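Long-range contact in F5/8 type C domain protein (Clostridium perfringens, PDB 7JRM), which is part of a mucin-targeting O-glycopeptidase, ZmpB, and carries a carbohydrate-binding module that probably contributes to recognition of mucin glycans: residues F57-S62 against R75-T80. Residues are numbered along the deposited sequence; the frame is centred on the assembly and turned at random.
Sequences FTVVYS and RTIAVT
F57 and V59 pair with I77 and R75 through four main-chain hydrogen bonds, two to each pair, as the antiparallel strands of a beta hairpin. The shortest of the four runs from I77 N to F57 O, 2.7 Å long and in the carbonyl plane; its mate, F57 N to I77 O, is nearly straight at the hydrogen, but the donor stands above the carbonyl plane. Between these two hydrogen-bonded pairs lies the non-hydrogen-bonded pair T58–T76, where T76 CA also gives a CA-H...O contact to F57 O.

The polar side-chain contact is R75 with Y61. R75 NE donates to Y61 OH at 2.7 Å, bent to 146°. The guanidinium stands almost perpendicular to the phenol ring (83°). A bend at chi2 (98°) brings the arginine back over the neighbouring strand, and its CG lies 3.5 Å from Y61 CE1. L24 O bonds both Y61 OH and R75 NH2, while E12 O takes NH1.

The apolar contacts lie on the same face of the sheet: V79 CG2 meets the F57 ring edge in plane at CE2, 3.9 Å away, and I77 CD1 lies loosely near V59 CG2, 4.5 Å away.

Within this Ig-like domain's sheet, the guanidinium of buried R75 thus ties the hairpin to main-chain carbonyls of preceding segments, carbonyls that probably stabilise its positive charge.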
loop_
_atom_site.group_PDB
_atom_site.type_symbol
_atom_site.label_atom_id
_atom_site.label_comp_id
_atom_site.label_asym_id
_atom_site.label_seq_id
_atom_site.Cartn_x
_atom_site.Cartn_y
_atom_site.Cartn_z
ATOM N N PHE A 57 -18.585 19.373 -5.766
ATOM C CA PHE A 57 -17.943 20.304 -6.680
ATOM C C PHE A 57 -18.899 20.703 -7.797
ATOM O O PHE A 57 -19.752 19.917 -8.218
ATOM C CB PHE A 57 -16.673 19.690 -7.279
ATOM C CG PHE A 57 -15.793 19.015 -6.267
ATOM C CD1 PHE A 57 -14.847 19.740 -5.559
ATOM C CD2 PHE A 57 -15.911 17.657 -6.020
ATOM C CE1 PHE A 57 -14.036 19.122 -4.627
ATOM C CE2 PHE A 57 -15.104 17.034 -5.089
ATOM C CZ PHE A 57 -14.165 17.767 -4.391
ATOM N N THR A 58 -18.743 21.935 -8.274
ATOM C CA THR A 58 -19.570 22.489 -9.339
ATOM C C THR A 58 -18.762 22.549 -10.626
ATOM O O THR A 58 -17.613 23.005 -10.620
ATOM C CB THR A 58 -20.074 23.886 -8.968
ATOM O OG1 THR A 58 -20.863 23.813 -7.773
ATOM C CG2 THR A 58 -20.921 24.468 -10.092
ATOM N N VAL A 59 -19.356 22.085 -11.725
ATOM C CA VAL A 59 -18.722 22.107 -13.038
ATOM C C VAL A 59 -19.690 22.739 -14.030
ATOM O O VAL A 59 -20.878 22.397 -14.048
ATOM C CB VAL A 59 -18.315 20.697 -13.509
ATOM C CG1 VAL A 59 -17.477 20.787 -14.775
ATOM C CG2 VAL A 59 -17.557 19.960 -12.415
ATOM N N VAL A 60 -19.183 23.654 -14.852
ATOM C CA VAL A 60 -19.963 24.314 -15.893
ATOM C C VAL A 60 -19.464 23.833 -17.247
ATOM O O VAL A 60 -18.253 23.712 -17.467
ATOM C CB VAL A 60 -19.869 25.850 -15.783
ATOM C CG1 VAL A 60 -20.843 26.515 -16.748
ATOM C CG2 VAL A 60 -20.138 26.296 -14.355
ATOM N N TYR A 61 -20.398 23.559 -18.155
ATOM C CA TYR A 61 -20.088 23.006 -19.464
ATOM C C TYR A 61 -20.597 23.938 -20.555
ATOM O O TYR A 61 -21.703 24.479 -20.456
ATOM C CB TYR A 61 -20.708 21.613 -19.636
ATOM C CG TYR A 61 -20.313 20.626 -18.557
ATOM C CD1 TYR A 61 -20.954 20.619 -17.324
ATOM C CD2 TYR A 61 -19.298 19.703 -18.773
ATOM C CE1 TYR A 61 -20.594 19.723 -16.337
ATOM C CE2 TYR A 61 -18.932 18.801 -17.791
ATOM C CZ TYR A 61 -19.585 18.814 -16.577
ATOM O OH TYR A 61 -19.226 17.920 -15.595
ATOM N N SER A 62 -19.784 24.121 -21.594
ATOM C CA SER A 62 -20.134 24.980 -22.717
ATOM C C SER A 62 -19.692 24.319 -24.013
ATOM O O SER A 62 -18.681 23.612 -24.056
ATOM C CB SER A 62 -19.491 26.369 -22.588
ATOM O OG SER A 62 -20.138 27.309 -23.425
ATOM N N ARG A 75 -23.798 21.531 -13.380
ATOM C CA ARG A 75 -24.189 20.400 -12.550
ATOM C C ARG A 75 -23.130 20.192 -11.479
ATOM O O ARG A 75 -21.975 20.602 -11.631
ATOM C CB ARG A 75 -24.384 19.125 -13.384
ATOM C CG ARG A 75 -23.156 18.689 -14.172
ATOM C CD ARG A 75 -22.382 17.597 -13.445
ATOM N NE ARG A 75 -21.436 16.911 -14.319
ATOM C CZ ARG A 75 -21.713 15.802 -14.998
ATOM N NH1 ARG A 75 -22.914 15.249 -14.908
ATOM N NH2 ARG A 75 -20.788 15.247 -15.768
ATOM N N THR A 76 -23.536 19.548 -10.390
ATOM C CA THR A 76 -22.651 19.276 -9.269
ATOM C C THR A 76 -22.239 17.809 -9.255
ATOM O O THR A 76 -22.995 16.928 -9.669
ATOM C CB THR A 76 -23.319 19.639 -7.940
ATOM O OG1 THR A 76 -24.498 18.842 -7.763
ATOM C CG2 THR A 76 -23.696 21.114 -7.916
ATOM N N ILE A 77 -21.024 17.557 -8.774
ATOM C CA ILE A 77 -20.477 16.210 -8.660
ATOM C C ILE A 77 -19.986 16.023 -7.232
ATOM O O ILE A 77 -19.056 16.713 -6.797
ATOM C CB ILE A 77 -19.338 15.957 -9.661
ATOM C CG1 ILE A 77 -19.857 16.060 -11.098
ATOM C CG2 ILE A 77 -18.705 14.595 -9.414
ATOM C CD1 ILE A 77 -18.830 15.698 -12.147
ATOM N N ALA A 78 -20.603 15.095 -6.509
ATOM C CA ALA A 78 -20.272 14.839 -5.115
ATOM C C ALA A 78 -19.411 13.588 -4.995
ATOM O O ALA A 78 -19.670 12.577 -5.653
ATOM C CB ALA A 78 -21.539 14.681 -4.274
ATOM N N VAL A 79 -18.387 13.666 -4.151
ATOM C CA VAL A 79 -17.506 12.541 -3.855
ATOM C C VAL A 79 -17.701 12.201 -2.384
ATOM O O VAL A 79 -17.246 12.944 -1.503
ATOM C CB VAL A 79 -16.037 12.860 -4.164
ATOM C CG1 VAL A 79 -15.150 11.679 -3.803
ATOM C CG2 VAL A 79 -15.873 13.230 -5.632
ATOM N N THR A 80 -18.372 11.086 -2.115
ATOM C CA THR A 80 -18.816 10.733 -0.775
ATOM C C THR A 80 -18.155 9.440 -0.313
ATOM O O THR A 80 -17.454 8.763 -1.070
ATOM C CB THR A 80 -20.343 10.591 -0.726
ATOM O OG1 THR A 80 -20.748 9.501 -1.564
ATOM C CG2 THR A 80 -21.009 11.869 -1.215
#